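Local coordinates for ATP-dependent Clp protease adapter protein CLPS1, chloroplastic (Arabidopsis thaliana, PDB 7D34) that acts as an adapter that modulates the chloroplast chaperone ClpC, binds N-degron peptides and probably selects substrates for the plastid Clp protease, at residues Arg6-Asn11 / Asn46-Val51; Glu18-Val23 / Asn69-Ser74. One frame throughout, in Å; residues are numbered along the deposited sequence.

Contact 1: Arg6-Asn11 / Asn46-Val51; sequences RVILHN and NGLAVV. With PHE (phenylalanine), chain D.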
loop_
_atom_site.group_PDB
_atom_site.type_symbol
_atom_site.label_atom_id
_atom_site.label_comp_id
_atom_site.label_asym_id
_atom_site.label_seq_id
_atom_site.Cartn_x
_atom_site.Cartn_y
_atom_site.Cartn_z
ATOM N N ARG A 6 -5.144 9.792 -0.775
ATOM C CA ARG A 6 -4.288 8.786 -0.161
ATOM C C ARG A 6 -3.163 9.463 0.613
ATOM O O ARG A 6 -2.533 10.399 0.108
ATOM C CB ARG A 6 -3.710 7.865 -1.235
ATOM C CG ARG A 6 -4.471 6.587 -1.497
ATOM C CD ARG A 6 -4.756 6.365 -2.981
ATOM N NE ARG A 6 -3.619 5.829 -3.738
ATOM C CZ ARG A 6 -3.725 5.286 -4.948
ATOM N NH1 ARG A 6 -2.662 4.831 -5.574
ATOM N NH2 ARG A 6 -4.909 5.158 -5.517
ATOM N N VAL A 7 -2.961 9.029 1.860
ATOM C CA VAL A 7 -1.765 9.349 2.633
ATOM C C VAL A 7 -0.810 8.170 2.485
ATOM O O VAL A 7 -1.139 7.035 2.859
ATOM C CB VAL A 7 -2.090 9.632 4.112
ATOM C CG1 VAL A 7 -0.839 10.091 4.869
ATOM C CG2 VAL A 7 -3.192 10.695 4.257
ATOM N N ILE A 8 0.360 8.444 1.931
ATOM C CA ILE A 8 1.363 7.434 1.622
ATOM C C ILE A 8 2.524 7.520 2.602
ATOM O O ILE A 8 2.996 8.606 2.949
ATOM C CB ILE A 8 1.861 7.594 0.171
ATOM C CG1 ILE A 8 0.698 7.539 -0.827
ATOM C CG2 ILE A 8 2.868 6.518 -0.138
ATOM C CD1 ILE A 8 0.040 6.198 -0.972
ATOM N N LEU A 9 2.991 6.345 3.031
ATOM C CA LEU A 9 4.186 6.176 3.850
ATOM C C LEU A 9 5.254 5.548 2.962
ATOM O O LEU A 9 5.028 4.492 2.361
ATOM C CB LEU A 9 3.893 5.303 5.075
ATOM C CG LEU A 9 5.144 4.938 5.882
ATOM C CD1 LEU A 9 5.828 6.172 6.476
ATOM C CD2 LEU A 9 4.835 3.915 6.952
ATOM N N HIS A 10 6.390 6.226 2.833
ATOM C CA HIS A 10 7.522 5.715 2.075
ATOM C C HIS A 10 8.588 5.131 2.998
ATOM O O HIS A 10 8.821 5.623 4.106
ATOM C CB HIS A 10 8.129 6.836 1.233
ATOM C CG HIS A 10 7.197 7.427 0.217
ATOM N ND1 HIS A 10 7.225 7.064 -1.112
ATOM C CD2 HIS A 10 6.225 8.364 0.331
ATOM C CE1 HIS A 10 6.314 7.754 -1.774
ATOM N NE2 HIS A 10 5.686 8.543 -0.919
ATOM N N ASN A 11 9.235 4.064 2.528
ATOM C CA ASN A 11 10.375 3.514 3.246
ATOM C C ASN A 11 11.520 4.526 3.308
ATOM O O ASN A 11 11.730 5.320 2.384
ATOM C CB ASN A 11 10.827 2.213 2.598
ATOM C CG ASN A 11 11.753 1.426 3.490
ATOM O OD1 ASN A 11 11.448 1.157 4.645
ATOM N ND2 ASN A 11 12.881 1.028 2.947
ATOM N N ASN A 46 7.770 -3.064 0.102
ATOM C CA ASN A 46 7.370 -2.577 -1.210
ATOM C C ASN A 46 7.880 -1.175 -1.519
ATOM O O ASN A 46 7.721 -0.712 -2.651
ATOM C CB ASN A 46 5.838 -2.571 -1.308
ATOM C CG ASN A 46 5.242 -3.944 -1.572
ATOM O OD1 ASN A 46 5.121 -4.367 -2.725
ATOM N ND2 ASN A 46 4.893 -4.660 -0.497
ATOM N N GLY A 47 8.500 -0.492 -0.557
ATOM C CA GLY A 47 8.945 0.869 -0.748
ATOM C C GLY A 47 7.928 1.930 -0.372
ATOM O O GLY A 47 8.313 3.084 -0.152
ATOM N N LEU A 48 6.646 1.582 -0.295
ATOM C CA LEU A 48 5.609 2.542 0.076
ATOM C C LEU A 48 4.371 1.783 0.520
ATOM O O LEU A 48 4.191 0.610 0.188
ATOM C CB LEU A 48 5.254 3.492 -1.075
ATOM C CG LEU A 48 4.391 2.967 -2.223
ATOM C CD1 LEU A 48 3.892 4.151 -3.036
ATOM C CD2 LEU A 48 5.143 2.021 -3.130
ATOM N N ALA A 49 3.522 2.465 1.284
ATOM C CA ALA A 49 2.290 1.845 1.747
ATOM C C ALA A 49 1.235 2.904 2.022
ATOM O O ALA A 49 1.547 4.023 2.432
ATOM C CB ALA A 49 2.519 0.998 3.009
ATOM N N VAL A 50 -0.022 2.528 1.798
ATOM C CA VAL A 50 -1.152 3.420 2.038
ATOM C C VAL A 50 -1.439 3.426 3.533
ATOM O O VAL A 50 -1.733 2.385 4.130
ATOM C CB VAL A 50 -2.393 2.994 1.239
ATOM C CG1 VAL A 50 -3.629 3.816 1.675
ATOM C CG2 VAL A 50 -2.071 3.098 -0.260
ATOM N N VAL A 51 -1.383 4.612 4.131
ATOM C CA VAL A 51 -1.624 4.754 5.560
ATOM C C VAL A 51 -3.119 4.861 5.852
ATOM O O VAL A 51 -3.658 4.174 6.731
ATOM C CB VAL A 51 -0.882 5.987 6.094
ATOM C CG1 VAL A 51 -1.251 6.191 7.550
ATOM C CG2 VAL A 51 0.583 5.805 5.917
HETATM N N PHE D . 13.249 0.407 6.501
HETATM C CA PHE D . 13.369 0.758 7.948
HETATM C C PHE D . 14.424 -0.113 8.636
HETATM O O PHE D . 14.677 -1.249 8.213
HETATM C CB PHE D . 12.008 0.608 8.641
HETATM C CG PHE D . 10.879 1.347 7.951
HETATM C CD1 PHE D . 10.952 2.719 7.738
HETATM C CD2 PHE D . 9.743 0.672 7.522
HETATM C CE1 PHE D . 9.911 3.403 7.103
HETATM C CE2 PHE D . 8.701 1.349 6.893
HETATM C CZ PHE D . 8.786 2.718 6.687
#
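The carbonyl oxygen of Leu9 is gripped twice from the facing strand: Ala49 N donates to it at 2.7 Å, within the carbonyl plane but bent (143° at the hydrogen), and Leu48 CA adds a C-H...O contact at 3.1 Å. The return bond, Leu9 N to Ala49 O at 2.8 Å, is nearly straight, which makes Leu9 and Ala49 a hydrogen-bonded pair flanked by the non-hydrogen-bonded pairs Ile8/Val50 and His10/Leu48. This alternation defines an antiparallel ladder in the three-stranded ClpS sheet, whose middle strand is 5-10. Ile8 works in two directions on one face: CD1 meets Val50 CG2 at 3.8 Å, while CG2 touches Leu48 CD1 at 3.9 Å and sits over the rim of the His10 ring, 3.5 Å above its plane. On the face shared with Ala49, Leu9 CB presses on Val51 CG2 at 3.5 Å, closer than carbons usually pack. Where the ladder ends, Asn11 N bonds to Gly47 O from above the carbonyl plane. The Asn11 amide extends away from Gly47, CG anti to the backbone N (chi1 -165°), and its OD1 accepts a 2.7 Å hydrogen bond from N of the bound phenylalanine, a ligand also hydrogen-bonded to Asp12 O and His44 ND1.

Contact 2: Glu18-Val23 / Asn69-Ser74; sequences EYVVQV and NGLLSS. With PHE (phenylalanine), chain D.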
loop_
_atom_site.group_PDB
_atom_site.type_symbol
_atom_site.label_atom_id
_atom_site.label_comp_id
_atom_site.label_asym_id
_atom_site.label_seq_id
_atom_site.Cartn_x
_atom_site.Cartn_y
_atom_site.Cartn_z
ATOM N N GLU A 18 10.077 -0.143 15.065
ATOM C CA GLU A 18 9.186 0.123 16.189
ATOM C C GLU A 18 8.815 1.596 16.234
ATOM O O GLU A 18 7.674 1.938 16.549
ATOM C CB GLU A 18 9.803 -0.288 17.539
ATOM C CG GLU A 18 8.814 -0.028 18.682
ATOM C CD GLU A 18 9.336 -0.404 20.061
ATOM O OE1 GLU A 18 10.578 -0.510 20.216
ATOM O OE2 GLU A 18 8.499 -0.621 20.971
ATOM N N TYR A 19 9.773 2.487 15.942
ATOM C CA TYR A 19 9.459 3.916 15.911
ATOM C C TYR A 19 8.407 4.236 14.855
ATOM O O TYR A 19 7.472 5.003 15.116
ATOM C CB TYR A 19 10.710 4.764 15.635
ATOM C CG TYR A 19 10.436 6.257 15.649
ATOM C CD1 TYR A 19 10.089 6.892 16.827
ATOM C CD2 TYR A 19 10.486 7.012 14.477
ATOM C CE1 TYR A 19 9.832 8.241 16.839
ATOM C CE2 TYR A 19 10.225 8.329 14.476
ATOM C CZ TYR A 19 9.905 8.960 15.652
ATOM O OH TYR A 19 9.648 10.304 15.591
ATOM N N VAL A 20 8.570 3.693 13.640
ATOM C CA VAL A 20 7.574 3.884 12.584
ATOM C C VAL A 20 6.187 3.529 13.106
ATOM O O VAL A 20 5.219 4.281 12.919
ATOM C CB VAL A 20 7.934 3.053 11.335
ATOM C CG1 VAL A 20 6.844 3.173 10.296
ATOM C CG2 VAL A 20 9.265 3.448 10.702
ATOM N N VAL A 21 6.072 2.381 13.785
ATOM C CA VAL A 21 4.781 1.954 14.321
ATOM C C VAL A 21 4.257 2.947 15.345
ATOM O O VAL A 21 3.061 3.265 15.360
ATOM C CB VAL A 21 4.915 0.550 14.932
ATOM C CG1 VAL A 21 3.640 0.068 15.568
ATOM C CG2 VAL A 21 5.249 -0.396 13.818
ATOM N N GLN A 22 5.123 3.418 16.247
ATOM C CA GLN A 22 4.667 4.358 17.274
ATOM C C GLN A 22 4.155 5.659 16.668
ATOM O O GLN A 22 3.143 6.207 17.121
ATOM C CB GLN A 22 5.777 4.626 18.286
ATOM C CG GLN A 22 6.167 3.396 19.067
ATOM C CD GLN A 22 7.448 3.550 19.867
ATOM O OE1 GLN A 22 8.204 4.494 19.682
ATOM N NE2 GLN A 22 7.678 2.620 20.787
ATOM N N VAL A 23 4.869 6.194 15.677
ATOM C CA VAL A 23 4.427 7.431 15.030
ATOM C C VAL A 23 3.057 7.232 14.386
ATOM O O VAL A 23 2.154 8.072 14.521
ATOM C CB VAL A 23 5.460 7.888 13.989
ATOM C CG1 VAL A 23 4.936 9.097 13.220
ATOM C CG2 VAL A 23 6.782 8.241 14.638
ATOM N N ASN A 69 7.371 14.072 12.442
ATOM C CA ASN A 69 7.886 13.034 13.320
ATOM C C ASN A 69 8.984 12.213 12.658
ATOM O O ASN A 69 9.369 11.180 13.201
ATOM C CB ASN A 69 6.742 12.125 13.775
ATOM C CG ASN A 69 5.916 12.729 14.903
ATOM O OD1 ASN A 69 6.288 12.653 16.066
ATOM N ND2 ASN A 69 4.835 13.407 14.543
ATOM N N GLY A 70 9.466 12.629 11.488
ATOM C CA GLY A 70 10.647 12.050 10.874
ATOM C C GLY A 70 10.421 11.040 9.767
ATOM O O GLY A 70 11.403 10.471 9.271
ATOM N N LEU A 71 9.184 10.838 9.325
ATOM C CA LEU A 71 8.891 9.859 8.285
ATOM C C LEU A 71 8.770 10.528 6.913
ATOM O O LEU A 71 8.650 11.748 6.800
ATOM C CB LEU A 71 7.602 9.083 8.588
ATOM C CG LEU A 71 7.496 8.531 10.014
ATOM C CD1 LEU A 71 6.258 7.649 10.158
ATOM C CD2 LEU A 71 8.751 7.817 10.459
ATOM N N LEU A 72 8.887 9.713 5.863
ATOM C CA LEU A 72 8.707 10.156 4.480
ATOM C C LEU A 72 7.265 9.871 4.053
ATOM O O LEU A 72 6.827 8.712 4.102
ATOM C CB LEU A 72 9.677 9.457 3.533
ATOM C CG LEU A 72 11.161 9.724 3.769
ATOM C CD1 LEU A 72 12.000 8.909 2.826
ATOM C CD2 LEU A 72 11.438 11.202 3.554
ATOM N N SER A 73 6.510 10.927 3.721
ATOM C CA SER A 73 5.092 10.811 3.401
ATOM C C SER A 73 4.710 11.718 2.234
ATOM O O SER A 73 5.282 12.794 2.044
ATOM C CB SER A 73 4.256 11.138 4.660
ATOM O OG SER A 73 2.867 11.104 4.396
ATOM N N SER A 74 3.754 11.247 1.437
ATOM C CA SER A 74 3.184 12.008 0.332
ATOM C C SER A 74 1.662 11.912 0.393
ATOM O O SER A 74 1.106 11.022 1.041
ATOM C CB SER A 74 3.723 11.503 -1.020
ATOM O OG SER A 74 3.544 10.102 -1.120
HETATM N N PHE D . 13.249 0.407 6.501
HETATM C CA PHE D . 13.369 0.758 7.948
HETATM C C PHE D . 14.424 -0.113 8.636
HETATM O O PHE D . 14.677 -1.249 8.213
HETATM C CB PHE D . 12.008 0.608 8.641
HETATM C CG PHE D . 10.879 1.347 7.951
HETATM C CD1 PHE D . 10.952 2.719 7.738
HETATM C CD2 PHE D . 9.743 0.672 7.522
HETATM C CE1 PHE D . 9.911 3.403 7.103
HETATM C CE2 PHE D . 8.701 1.349 6.893
HETATM C CZ PHE D . 8.786 2.718 6.687
#
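Leu71, which has the largest area buried in this contact, lays CD1 against Val23 CG1 at 3.6 Å, just after helix 56-68 is closed by a Schellman motif. In that motif Leu71 N reaches back to Leu66 O, and Gly70, with positive phi, is the C-prime residue. Val23 CG1 also meets Asn69 CB at 3.6 Å; lying anti to the backbone N (chi1 174°), this one methyl is directed out from helix 17-27 and packs on residues before and after the glycine. The amide of Asn69 turns to other partners, OD1 to Lys26 and ND2 to Gln65 O, while its backbone oxygen accepts from Tyr19 OH at 2.6 Å. That oxygen lies in the plane of the Tyr19 ring, at its edge, with the hydroxyl tilted 21° from the carbonyl plane. Val23 CG2 lies over one face of the ring, 3.3 Å above its plane and offset toward the rim. A phenylalanine in place of Tyr19 would probably leave Asn69 O without this hydrogen bond and the C-terminal end of helix 56-68 less firmly tied to helix 17-27. Leu71 CD2 approaches Val20 CG2 more loosely, at 4.4 Å, and that same Val20 methyl meets CD1 of the bound phenylalanine ring at 3.5 Å.

Overall arrangement
The centres of contact 1 and contact 2 are 11 Å apart, and their segments alternate along the chain: 6-11, 18-23, 46-51, 69-74. Both reach the same antiparallel sheet, ordered 48-54, 5-10, 72-77. Contact 1 pairs the middle strand with one outer strand; contact 2 packs helix 17-27 on the turn leading into the other. The two also touch directly, His10 N lying 2.8 Å from Leu72 O and His10 NE2 2.7 Å from Ser74 OG, both probable hydrogen bonds. Both contacts touch the bound phenylalanine: contact 1 supplies an acceptor for its amino group and, through Leu9, a more distant apolar neighbour of the ring, while contact 2 adds Val20 beside the ring, consistent with recognition of an N-terminal residue.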